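Local coordinates for protein 5,10-methylenetetrahydrofolate dehydrogenase (Bombyx mori, PDB 5ZF1) that probably catalyses the NADP+-dependent oxidation of 5,10-methylenetetrahydrofolate in one-carbon folate metabolism, at residues B[142-147]-B[278-283]; B[15-20]-B[149-154]; B[23-28]-B[292-297]; B[60-65]-B[284-289]. All blocks are in the same frame, centred on the assembly; numbering follows the deposited sequence. Where two conformers were deposited one is given.

Contact 1: B[142-147]-B[278-283]; sequences ALAVVE and GPMTVA. With SO4 (sulfate ion), chain F.
M280 meets A144 where helix 277-298 crosses helix 140-151. The two short segments run at 107° to each other, and their axes pass 8.3 Å apart. The side chain of M280 can be followed outward from its root. CB of M280 lies 3.7 Å from CB of A144, and both residues turn their CB toward the other helix. CG stands beside the backbone N of M280 (chi1 -85°). Two further bends, at chi2 and chi3, bring the terminal methyl CE to two partners. CE of M280 lies 3.7 Å from the backbone O of A144. M280 CE is also 3.9 Å from CB of E147. The M280 and E147 chains cross at about a right angle. The carboxylate of E147 turns elsewhere, and its OE2 forms a salt bridge with R151. CB of A144 also rests against the backbone N of T281, at 3.8 Å. OG1 of T281 is hydrogen-bonded to V277 O and to T141 OG1. A sulfate ion, probably from the crystallisation liquor, sits at the start of helix 277-298. Its O4 accepts from the backbone N of G278 at 2.9 Å, and G276 N and V277 N bind it too. M280 also touches L10 and I14 of helix 7-26, so three helices meet here, while A142 and V145 pack on helix 171-178.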
loop_
_atom_site.group_PDB
_atom_site.type_symbol
_atom_site.label_atom_id
_atom_site.label_comp_id
_atom_site.label_asym_id
_atom_site.label_seq_id
_atom_site.Cartn_x
_atom_site.Cartn_y
_atom_site.Cartn_z
ATOM N N ALA B 142 8.167 9.414 -6.032
ATOM C CA ALA B 142 8.438 8.761 -4.758
ATOM C C ALA B 142 9.854 8.205 -4.728
ATOM O O ALA B 142 10.577 8.352 -3.735
ATOM C CB ALA B 142 7.405 7.653 -4.505
ATOM N N LEU B 143 10.284 7.582 -5.821
ATOM C CA LEU B 143 11.642 7.066 -5.866
ATOM C C LEU B 143 12.657 8.195 -5.767
ATOM O O LEU B 143 13.728 8.029 -5.164
ATOM C CB LEU B 143 11.829 6.252 -7.151
ATOM C CG LEU B 143 13.033 5.332 -7.309
ATOM C CD1 LEU B 143 13.135 4.337 -6.153
ATOM C CD2 LEU B 143 12.891 4.595 -8.648
ATOM N N ALA B 144 12.337 9.354 -6.351
ATOM C CA ALA B 144 13.233 10.505 -6.279
ATOM C C ALA B 144 13.423 10.973 -4.840
ATOM O O ALA B 144 14.549 11.244 -4.403
ATOM C CB ALA B 144 12.695 11.644 -7.149
ATOM N N VAL B 145 12.326 11.098 -4.088
ATOM C CA VAL B 145 12.428 11.466 -2.676
ATOM C C VAL B 145 13.305 10.481 -1.922
ATOM O O VAL B 145 14.213 10.874 -1.178
ATOM C CB VAL B 145 11.026 11.553 -2.047
ATOM C CG1 VAL B 145 11.141 11.673 -0.525
ATOM C CG2 VAL B 145 10.321 12.721 -2.625
ATOM N N VAL B 146 13.041 9.183 -2.093
ATOM C CA VAL B 146 13.821 8.163 -1.406
ATOM C C VAL B 146 15.292 8.271 -1.794
ATOM O O VAL B 146 16.185 8.130 -0.952
ATOM C CB VAL B 146 13.244 6.766 -1.709
ATOM C CG1 VAL B 146 14.277 5.674 -1.441
ATOM C CG2 VAL B 146 12.000 6.533 -0.892
ATOM N N GLU B 147 15.563 8.554 -3.068
ATOM C CA GLU B 147 16.947 8.675 -3.526
ATOM C C GLU B 147 17.629 9.912 -2.944
ATOM O O GLU B 147 18.830 9.882 -2.647
ATOM C CB GLU B 147 16.982 8.694 -5.056
ATOM C CG GLU B 147 18.355 8.408 -5.676
ATOM C CD GLU B 147 18.912 7.022 -5.349
ATOM O OE1 GLU B 147 18.132 6.063 -5.148
ATOM O OE2 GLU B 147 20.151 6.890 -5.308
ATOM N N GLY B 278 11.616 17.915 -9.710
ATOM C CA GLY B 278 11.272 17.659 -11.091
ATOM C C GLY B 278 12.386 16.960 -11.848
ATOM O O GLY B 278 12.198 15.883 -12.422
ATOM N N PRO B 279 13.574 17.570 -11.874
ATOM C CA PRO B 279 14.725 16.888 -12.493
ATOM C C PRO B 279 15.031 15.530 -11.879
ATOM O O PRO B 279 15.417 14.602 -12.603
ATOM C CB PRO B 279 15.871 17.887 -12.280
ATOM C CG PRO B 279 15.199 19.214 -12.197
ATOM C CD PRO B 279 13.859 18.984 -11.567
ATOM N N MET B 280 14.866 15.384 -10.560
ATOM C CA MET B 280 15.052 14.085 -9.918
ATOM C C MET B 280 14.003 13.076 -10.379
ATOM O O MET B 280 14.313 11.896 -10.584
ATOM C CB MET B 280 14.989 14.247 -8.398
ATOM C CG MET B 280 16.289 14.649 -7.724
ATOM S SD MET B 280 17.632 13.484 -7.963
ATOM C CE MET B 280 17.045 12.089 -6.978
ATOM N N THR B 281 12.750 13.509 -10.506
ATOM C CA THR B 281 11.712 12.627 -11.033
ATOM C C THR B 281 12.063 12.143 -12.437
ATOM O O THR B 281 11.934 10.956 -12.753
ATOM C CB THR B 281 10.365 13.358 -11.026
ATOM O OG1 THR B 281 10.022 13.694 -9.677
ATOM C CG2 THR B 281 9.275 12.496 -11.646
ATOM N N VAL B 282 12.530 13.051 -13.292
ATOM C CA VAL B 282 12.857 12.667 -14.661
ATOM C C VAL B 282 14.017 11.675 -14.678
ATOM O O VAL B 282 13.995 10.690 -15.428
ATOM C CB VAL B 282 13.148 13.922 -15.504
ATOM C CG1 VAL B 282 13.770 13.541 -16.818
ATOM C CG2 VAL B 282 11.847 14.675 -15.765
ATOM N N ALA B 283 15.034 11.905 -13.835
ATOM C CA ALA B 283 16.146 10.962 -13.728
ATOM C C ALA B 283 15.660 9.597 -13.263
ATOM O O ALA B 283 16.133 8.564 -13.746
ATOM C CB ALA B 283 17.209 11.495 -12.768
HETATM S S SO4 F . 10.928 21.446 -8.619
HETATM O O1 SO4 F . 12.227 22.022 -8.950
HETATM O O2 SO4 F . 11.049 20.670 -7.382
HETATM O O3 SO4 F . 9.951 22.508 -8.414
HETATM O O4 SO4 F . 10.500 20.613 -9.738
#

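Contact 2: B[15-20]-B[149-154]; sequences KKELKQ and LKRFNI
E17 and R151 reach toward each other from opposite directions and join in a two-pronged salt bridge. NH2 of R151 donates to OE1 of E17 at 2.8 Å, with an angle of 162° at the hydrogen. NH1 of R151 donates to OE2 of E17 at 2.9 Å, almost as straight. Both oxygens are met on their syn sides. The carboxylate and guanidinium planes are 16° apart, so the groups meet edge to edge and nearly coplanar. Two bonds, one to each oxygen, hold the carboxylate against rotation about its last bond. This is the close part of the contact. Around it the packing is loose: the nearest CA atoms, of E17 and R151, are 13.1 Å apart, and only these two side chains touch across the segments. They meet at the surface of the protein. The E17 chain runs extended beyond CG, which carries the carboxylate well clear of its helix. R151 instead bends at chi2 (-90°) and lies against L10 and I14 of helix 7-26. Its NE makes a second salt bridge with OE2 of E147, one turn back on its own helix. The guanidinium is thus shared between two acids, E17 and E147, which fix its rotation. Just beyond R151 the helix closes. N153 has positive phi, its N bonds to K150 O at 3.2 Å, and I154 N bonds to L149 O at 2.9 Å. The arrangement combines an interhelical, end-on carboxylate-guanidinium salt bridge with a Schellman motif that ends helix 140-151.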
loop_
_atom_site.group_PDB
_atom_site.type_symbol
_atom_site.label_atom_id
_atom_site.label_comp_id
_atom_site.label_asym_id
_atom_site.label_seq_id
_atom_site.Cartn_x
_atom_site.Cartn_y
_atom_site.Cartn_z
ATOM N N LYS B 15 22.167 10.995 -13.586
ATOM C CA LYS B 15 22.121 10.830 -15.037
ATOM C C LYS B 15 23.491 10.469 -15.599
ATOM O O LYS B 15 23.583 9.697 -16.558
ATOM C CB LYS B 15 21.577 12.094 -15.694
ATOM C CG LYS B 15 20.052 12.198 -15.628
ATOM C CD LYS B 15 19.526 13.462 -16.286
ATOM C CE LYS B 15 19.869 14.702 -15.465
ATOM N NZ LYS B 15 19.103 15.884 -15.950
ATOM N N LYS B 16 24.564 10.984 -14.995
ATOM C CA LYS B 16 25.906 10.602 -15.431
ATOM C C LYS B 16 26.187 9.137 -15.132
ATOM O O LYS B 16 26.764 8.431 -15.969
ATOM C CB LYS B 16 26.953 11.492 -14.768
ATOM C CG LYS B 16 26.895 12.945 -15.210
ATOM C CD LYS B 16 28.064 13.731 -14.629
ATOM C CE LYS B 16 27.947 15.217 -14.930
ATOM N NZ LYS B 16 29.113 15.975 -14.386
ATOM N N GLU B 17 25.793 8.663 -13.942
ATOM C CA GLU B 17 25.960 7.250 -13.621
ATOM C C GLU B 17 25.147 6.377 -14.559
ATOM O O GLU B 17 25.641 5.367 -15.065
ATOM C CB GLU B 17 25.558 6.980 -12.168
ATOM C CG GLU B 17 26.460 7.616 -11.140
ATOM C CD GLU B 17 25.876 7.549 -9.742
ATOM O OE1 GLU B 17 24.883 6.814 -9.535
ATOM O OE2 GLU B 17 26.416 8.234 -8.850
ATOM N N LEU B 18 23.889 6.754 -14.800
ATOM C CA LEU B 18 23.040 5.973 -15.687
ATOM C C LEU B 18 23.639 5.880 -17.085
ATOM O O LEU B 18 23.591 4.821 -17.717
ATOM C CB LEU B 18 21.650 6.600 -15.751
ATOM C CG LEU B 18 20.710 6.201 -14.628
ATOM C CD1 LEU B 18 19.530 7.147 -14.612
ATOM C CD2 LEU B 18 20.258 4.764 -14.836
ATOM N N LYS B 19 24.184 6.987 -17.588
ATOM C CA LYS B 19 24.828 6.960 -18.902
ATOM C C LYS B 19 25.865 5.849 -18.977
ATOM O O LYS B 19 25.893 5.067 -19.935
ATOM C CB LYS B 19 25.476 8.310 -19.196
ATOM C CG LYS B 19 26.128 8.398 -20.579
ATOM C CD LYS B 19 26.495 9.833 -20.913
ATOM C CE LYS B 19 27.228 9.922 -22.249
ATOM N NZ LYS B 19 26.815 11.105 -23.063
ATOM N N GLN B 20 26.709 5.745 -17.948
ATOM C CA GLN B 20 27.741 4.715 -17.926
ATOM C C GLN B 20 27.149 3.321 -17.765
ATOM O O GLN B 20 27.580 2.375 -18.433
ATOM C CB GLN B 20 28.728 4.994 -16.797
ATOM C CG GLN B 20 29.278 6.405 -16.773
ATOM C CD GLN B 20 30.084 6.677 -15.522
ATOM O OE1 GLN B 20 29.838 6.085 -14.469
ATOM N NE2 GLN B 20 31.064 7.566 -15.632
ATOM N N LEU B 149 17.068 11.119 0.009
ATOM C CA LEU B 149 17.409 10.758 1.381
ATOM C C LEU B 149 18.639 9.868 1.431
ATOM O O LEU B 149 19.526 10.070 2.269
ATOM C CB LEU B 149 16.236 10.056 2.052
ATOM C CG LEU B 149 15.011 10.941 2.299
ATOM C CD1 LEU B 149 13.791 10.087 2.575
ATOM C CD2 LEU B 149 15.291 11.920 3.424
ATOM N N LYS B 150 18.700 8.864 0.551
ATOM C CA LYS B 150 19.838 7.948 0.559
ATOM C C LYS B 150 21.113 8.646 0.121
ATOM O O LYS B 150 22.174 8.428 0.705
ATOM C CB LYS B 150 19.555 6.745 -0.345
ATOM C CG LYS B 150 18.353 5.932 0.103
ATOM C CD LYS B 150 18.115 4.718 -0.780
ATOM C CE LYS B 150 18.853 3.497 -0.254
ATOM N NZ LYS B 150 20.340 3.638 -0.298
ATOM N N ARG B 151 21.037 9.487 -0.907
ATOM C CA ARG B 151 22.265 10.081 -1.427
ATOM C C ARG B 151 22.826 11.144 -0.496
ATOM O O ARG B 151 24.036 11.385 -0.497
ATOM C CB ARG B 151 22.020 10.664 -2.816
ATOM C CG ARG B 151 21.703 9.609 -3.839
ATOM C CD ARG B 151 22.949 9.092 -4.508
ATOM N NE ARG B 151 22.618 8.102 -5.528
ATOM C CZ ARG B 151 23.331 7.902 -6.631
ATOM N NH1 ARG B 151 24.411 8.635 -6.862
ATOM N NH2 ARG B 151 22.959 6.979 -7.508
ATOM N N PHE B 152 21.983 11.788 0.309
ATOM C CA PHE B 152 22.470 12.781 1.248
ATOM C C PHE B 152 22.694 12.213 2.639
ATOM O O PHE B 152 22.923 12.981 3.587
ATOM C CB PHE B 152 21.519 13.982 1.277
ATOM C CG PHE B 152 21.583 14.819 0.024
ATOM C CD1 PHE B 152 22.633 15.691 -0.187
ATOM C CD2 PHE B 152 20.606 14.711 -0.950
ATOM C CE1 PHE B 152 22.700 16.455 -1.347
ATOM C CE2 PHE B 152 20.666 15.470 -2.110
ATOM C CZ PHE B 152 21.712 16.342 -2.306
ATOM N N ASN B 153 22.648 10.883 2.770
ATOM C CA ASN B 153 22.993 10.206 4.021
ATOM C C ASN B 153 22.063 10.618 5.152
ATOM O O ASN B 153 22.496 10.842 6.281
ATOM C CB ASN B 153 24.455 10.461 4.408
ATOM C CG ASN B 153 25.316 9.216 4.282
ATOM O OD1 ASN B 153 24.931 8.248 3.623
ATOM N ND2 ASN B 153 26.492 9.239 4.911
ATOM N N ILE B 154 20.789 10.734 4.844
ATOM C CA ILE B 154 19.791 11.085 5.836
ATOM C C ILE B 154 19.346 9.801 6.503
ATOM O O ILE B 154 18.926 8.851 5.825
ATOM C CB ILE B 154 18.600 11.809 5.189
ATOM C CG1 ILE B 154 19.089 13.025 4.385
ATOM C CG2 ILE B 154 17.584 12.182 6.278
ATOM C CD1 ILE B 154 19.701 14.103 5.218
#

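Contact 3: B[23-28]-B[292-297]; sequences AQWVSL and AAQSQA
W25, near the end of helix 7-26, faces helix 277-298, and the nearest CA atoms, those of W25 and Q294, are 8.3 Å apart. This is a helix-helix contact made by an indole, with a CH-pi interaction, in the tetrahydrofolate dehydrogenase/cyclohydrolase fold. It joins helix 7-26 of the catalytic family region to the C-terminal helix of the chain. CG of W25 is anti to the backbone N (chi1 173°), which sends the indole out across the gap. CG of Q294 lies over one face of this ring. Q294 CG is 3.9 Å from the centroid of the W25 five-membered ring, 17° off its normal. The Q294 chain is extended beyond CG, and its amide plane is turned 56° from the indole. The benzene side of the indole meets two alanines. CH2 of W25 touches CB of A293 at 3.7 Å. CZ2 of W25 also lies 3.6 Å from the backbone O of A293, which approaches the ring obliquely. CZ2 of W25 meets CB of A297 at 4.0 Å, and that methyl lies at the ring edge, near its plane. F290, one turn before Q294, stacks edge-to-face with W25, and P33 touches both W25 and A293. These contacts fix the indole from several sides. Its polar atom is served by water. NE1 of W25 donates to a water at 2.8 Å, and the same water donates to the backbone O of Q294 at 3.2 Å.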
loop_
_atom_site.group_PDB
_atom_site.type_symbol
_atom_site.label_atom_id
_atom_site.label_comp_id
_atom_site.label_asym_id
_atom_site.label_seq_id
_atom_site.Cartn_x
_atom_site.Cartn_y
_atom_site.Cartn_z
ATOM N N ALA B 23 25.486 2.106 -21.019
ATOM C CA ALA B 23 26.472 1.750 -22.038
ATOM C C ALA B 23 27.092 0.389 -21.755
ATOM O O ALA B 23 27.250 -0.431 -22.667
ATOM C CB ALA B 23 27.549 2.830 -22.132
ATOM N N GLN B 24 27.426 0.116 -20.490
ATOM C CA GLN B 24 27.979 -1.185 -20.119
ATOM C C GLN B 24 27.014 -2.321 -20.449
ATOM O O GLN B 24 27.418 -3.359 -20.987
ATOM C CB GLN B 24 28.331 -1.187 -18.632
ATOM C CG GLN B 24 29.118 -2.399 -18.175
ATOM C CD GLN B 24 30.156 -2.843 -19.189
ATOM O OE1 GLN B 24 30.998 -2.054 -19.621
ATOM N NE2 GLN B 24 30.090 -4.109 -19.587
ATOM N N TRP B 25 25.726 -2.146 -20.126
ATOM C CA TRP B 25 24.732 -3.183 -20.389
ATOM C C TRP B 25 24.481 -3.343 -21.887
ATOM O O TRP B 25 24.281 -4.463 -22.379
ATOM C CB TRP B 25 23.431 -2.842 -19.645
ATOM C CG TRP B 25 22.252 -3.717 -19.940
ATOM C CD1 TRP B 25 21.976 -4.933 -19.392
ATOM C CD2 TRP B 25 21.152 -3.412 -20.808
ATOM N NE1 TRP B 25 20.798 -5.423 -19.890
ATOM C CE2 TRP B 25 20.265 -4.505 -20.755
ATOM C CE3 TRP B 25 20.833 -2.321 -21.627
ATOM C CZ2 TRP B 25 19.076 -4.542 -21.486
ATOM C CZ3 TRP B 25 19.652 -2.361 -22.357
ATOM C CH2 TRP B 25 18.796 -3.471 -22.289
ATOM N N VAL B 26 24.485 -2.235 -22.631
ATOM C CA VAL B 26 24.345 -2.338 -24.083
ATOM C C VAL B 26 25.516 -3.126 -24.666
ATOM O O VAL B 26 25.345 -3.937 -25.587
ATOM C CB VAL B 26 24.223 -0.936 -24.713
ATOM C CG1 VAL B 26 24.421 -0.993 -26.217
ATOM C CG2 VAL B 26 22.858 -0.329 -24.402
ATOM N N SER B 27 26.710 -2.936 -24.099
ATOM C CA SER B 27 27.925 -3.588 -24.591
ATOM C C SER B 27 27.931 -5.094 -24.360
ATOM O O SER B 27 28.767 -5.791 -24.945
ATOM C CB SER B 27 29.158 -2.968 -23.932
ATOM O OG SER B 27 29.323 -1.624 -24.344
ATOM N N LEU B 28 27.046 -5.614 -23.513
ATOM C CA LEU B 28 26.897 -7.054 -23.345
ATOM C C LEU B 28 26.068 -7.688 -24.452
ATOM O O LEU B 28 25.845 -8.904 -24.420
ATOM C CB LEU B 28 26.257 -7.373 -21.984
ATOM C CG LEU B 28 26.866 -6.762 -20.722
ATOM C CD1 LEU B 28 26.053 -7.176 -19.487
ATOM C CD2 LEU B 28 28.331 -7.160 -20.569
ATOM N N ALA B 292 13.392 -1.575 -16.590
ATOM C CA ALA B 292 12.451 -2.381 -17.361
ATOM C C ALA B 292 13.152 -3.088 -18.517
ATOM O O ALA B 292 12.923 -4.280 -18.757
ATOM C CB ALA B 292 11.305 -1.517 -17.877
ATOM N N ALA B 293 14.014 -2.371 -19.239
ATOM C CA ALA B 293 14.715 -2.987 -20.363
ATOM C C ALA B 293 15.555 -4.168 -19.908
ATOM O O ALA B 293 15.639 -5.184 -20.609
ATOM C CB ALA B 293 15.588 -1.951 -21.082
ATOM N N GLN B 294 16.183 -4.063 -18.731
ATOM C CA GLN B 294 16.976 -5.187 -18.241
ATOM C C GLN B 294 16.091 -6.368 -17.876
ATOM O O GLN B 294 16.413 -7.516 -18.203
ATOM C CB GLN B 294 17.804 -4.770 -17.034
ATOM C CG GLN B 294 18.784 -3.651 -17.288
ATOM C CD GLN B 294 19.553 -3.318 -16.038
ATOM O OE1 GLN B 294 20.375 -4.106 -15.576
ATOM N NE2 GLN B 294 19.257 -2.166 -15.452
ATOM N N SER B 295 14.971 -6.108 -17.191
ATOM C CA SER B 295 14.067 -7.187 -16.799
ATOM C C SER B 295 13.542 -7.936 -18.013
ATOM O O SER B 295 13.442 -9.168 -18.003
ATOM C CB SER B 295 12.894 -6.627 -15.992
ATOM O OG SER B 295 13.314 -6.130 -14.737
ATOM N N GLN B 296 13.178 -7.200 -19.065
ATOM C CA GLN B 296 12.623 -7.841 -20.251
ATOM C C GLN B 296 13.681 -8.674 -20.959
ATOM O O GLN B 296 13.393 -9.773 -21.444
ATOM C CB GLN B 296 12.037 -6.792 -21.197
ATOM C CG GLN B 296 10.952 -5.933 -20.547
ATOM C CD GLN B 296 10.735 -4.620 -21.264
ATOM O OE1 GLN B 296 11.283 -4.394 -22.345
ATOM N NE2 GLN B 296 9.926 -3.741 -20.670
ATOM N N ALA B 297 14.913 -8.168 -21.012
ATOM C CA ALA B 297 15.995 -8.926 -21.633
ATOM C C ALA B 297 16.320 -10.181 -20.840
ATOM O O ALA B 297 16.700 -11.201 -21.426
ATOM C CB ALA B 297 17.239 -8.051 -21.776
HETATM O O HOH W 1 19.595 -7.485 -18.398
#

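Contact 4: B[60-65]-B[284-289]; sequences VGIDAL and MLMHNT
I62, in the turn between helix 44-60 and strand 63-69, packs on M286 and T289 of helix 277-298. The turn belongs to the second half of a beta-alpha-beta unit (strand 34-40, helix 44-60, strand 63-69), set against the long C-terminal helix. The contact between the segments is apolar and buried. CG1 of I62 stands beside its backbone N (chi1 -71°) and chi2 is extended, so CD1 reaches the helix. CD1 of I62 lies 3.6 Å from the backbone O of M286 and 3.8 Å from its SD; T289 CB is 4.0 Å from the same CD1. The I62 chain passes at a slant to both. A second branch, CG2 of I62, approaches CG2 of T289. V60 adds a lighter touch, its CG2 lying 4.3 Å from CG of M286. G61 makes the turn between them with positive phi. I62 and T289 both also touch I35 of strand 34-40.

The hydrogen bonds lie within the helix or lead away from it. N288 ND2 is bonded to V138 O and I119 O, while N288 OD1 accepts from ND1 of H287 at 3.2 Å. The backbone O of L285 takes two bonds, reached from opposite faces of its plane: T289 N and T289 OG1 each donate to it at 3.0 Å.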
loop_
_atom_site.group_PDB
_atom_site.type_symbol
_atom_site.label_atom_id
_atom_site.label_comp_id
_atom_site.label_asym_id
_atom_site.label_seq_id
_atom_site.Cartn_x
_atom_site.Cartn_y
_atom_site.Cartn_z
ATOM N N VAL B 60 21.310 10.177 -21.378
ATOM C CA VAL B 60 21.765 8.912 -20.806
ATOM C C VAL B 60 21.863 7.780 -21.818
ATOM O O VAL B 60 22.383 6.709 -21.479
ATOM C CB VAL B 60 20.855 8.461 -19.641
ATOM C CG1 VAL B 60 20.890 9.494 -18.532
ATOM C CG2 VAL B 60 19.426 8.221 -20.133
ATOM N N GLY B 61 21.395 7.973 -23.045
ATOM C CA GLY B 61 21.478 6.928 -24.046
ATOM C C GLY B 61 20.236 6.085 -24.167
ATOM O O GLY B 61 20.324 4.940 -24.618
ATOM N N ILE B 62 19.095 6.602 -23.740
ATOM C CA ILE B 62 17.792 5.988 -23.947
ATOM C C ILE B 62 17.171 6.606 -25.197
ATOM O O ILE B 62 17.306 7.809 -25.440
ATOM C CB ILE B 62 16.924 6.196 -22.690
ATOM C CG1 ILE B 62 17.454 5.317 -21.556
ATOM C CG2 ILE B 62 15.423 5.940 -22.971
ATOM C CD1 ILE B 62 16.788 5.576 -20.212
ATOM N N ASP B 63 16.528 5.783 -26.014
ATOM C CA ASP B 63 15.896 6.257 -27.242
ATOM C C ASP B 63 14.429 6.537 -26.962
ATOM O O ASP B 63 13.645 5.606 -26.757
ATOM C CB ASP B 63 16.048 5.242 -28.366
ATOM C CG ASP B 63 17.485 4.898 -28.631
ATOM O OD1 ASP B 63 18.362 5.719 -28.285
ATOM O OD2 ASP B 63 17.731 3.810 -29.177
ATOM N N ALA B 64 14.064 7.813 -26.981
ATOM C CA ALA B 64 12.719 8.266 -26.663
ATOM C C ALA B 64 12.009 8.751 -27.920
ATOM O O ALA B 64 12.624 9.365 -28.798
ATOM C CB ALA B 64 12.762 9.390 -25.626
ATOM N N LEU B 65 10.712 8.468 -27.999
ATOM C CA LEU B 65 9.868 8.947 -29.086
ATOM C C LEU B 65 8.549 9.412 -28.491
ATOM O O LEU B 65 7.968 8.716 -27.654
ATOM C CB LEU B 65 9.631 7.847 -30.122
ATOM C CG LEU B 65 8.827 8.203 -31.367
ATOM C CD1 LEU B 65 9.691 7.993 -32.609
ATOM C CD2 LEU B 65 7.555 7.371 -31.446
ATOM N N MET B 284 14.704 9.570 -12.331
ATOM C CA MET B 284 14.176 8.284 -11.892
ATOM C C MET B 284 13.325 7.611 -12.958
ATOM O O MET B 284 13.285 6.376 -13.011
ATOM C CB MET B 284 13.381 8.462 -10.598
ATOM C CG MET B 284 14.241 8.804 -9.413
ATOM S SD MET B 284 15.466 7.545 -9.067
ATOM C CE MET B 284 16.887 8.449 -9.589
ATOM N N LEU B 285 12.618 8.384 -13.803
ATOM C CA LEU B 285 11.947 7.779 -14.951
ATOM C C LEU B 285 12.953 7.081 -15.859
ATOM O O LEU B 285 12.659 6.025 -16.430
ATOM C CB LEU B 285 11.184 8.829 -15.761
ATOM C CG LEU B 285 9.883 9.397 -15.190
ATOM C CD1 LEU B 285 9.387 10.550 -16.052
ATOM C CD2 LEU B 285 8.832 8.292 -15.070
ATOM N N MET B 286 14.136 7.674 -16.019
ATOM C CA MET B 286 15.174 7.043 -16.833
ATOM C C MET B 286 15.693 5.779 -16.166
ATOM O O MET B 286 15.908 4.753 -16.833
ATOM C CB MET B 286 16.309 8.043 -17.081
ATOM C CG MET B 286 15.869 9.262 -17.877
ATOM S SD MET B 286 15.032 8.857 -19.424
ATOM C CE MET B 286 13.469 9.712 -19.211
ATOM N N HIS B 287 15.896 5.832 -14.846
ATOM C CA HIS B 287 16.227 4.631 -14.093
ATOM C C HIS B 287 15.202 3.529 -14.336
ATOM O O HIS B 287 15.558 2.359 -14.545
ATOM C CB HIS B 287 16.317 4.963 -12.600
ATOM C CG HIS B 287 16.365 3.755 -11.719
ATOM N ND1 HIS B 287 15.233 3.167 -11.198
ATOM C CD2 HIS B 287 17.407 2.989 -11.316
ATOM C CE1 HIS B 287 15.580 2.116 -10.475
ATOM N NE2 HIS B 287 16.891 1.984 -10.534
ATOM N N ASN B 288 13.914 3.880 -14.269
ATOM C CA ASN B 288 12.864 2.883 -14.436
ATOM C C ASN B 288 12.852 2.304 -15.844
ATOM O O ASN B 288 12.573 1.114 -16.017
ATOM C CB ASN B 288 11.496 3.497 -14.128
ATOM C CG ASN B 288 11.260 3.692 -12.651
ATOM O OD1 ASN B 288 12.100 3.336 -11.831
ATOM N ND2 ASN B 288 10.080 4.221 -12.301
ATOM N N THR B 289 13.166 3.119 -16.856
ATOM C CA THR B 289 13.198 2.612 -18.226
ATOM C C THR B 289 14.341 1.617 -18.411
ATOM O O THR B 289 14.156 0.551 -19.014
ATOM C CB THR B 289 13.320 3.786 -19.211
ATOM O OG1 THR B 289 12.218 4.685 -19.035
ATOM C CG2 THR B 289 13.308 3.296 -20.662
#

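Overall arrangement
Helix 277-298 links three of the contacts: contact 1 near its start, contact 4 in the middle and contact 3 near its end. The centres of contacts 1 and 4 are 13 Å apart, those of 4 and 3 12 Å. Contacts 1 and 4 also touch: CD2 of L143 lies 3.5 Å from OD1 of N288. Contact 2 touches contact 1, where A283 O lies 3.8 Å from L18 CD1, and shares helix 140-151 with it. It shares helix 7-26 with contact 3, and K15 O lies 3.3 Å from V60 CG1 of contact 4. Contacts 2, 3 and 4 connect the catalytic and NAD(P)-binding family regions. The sulfate at contact 1 need not mark a substrate site.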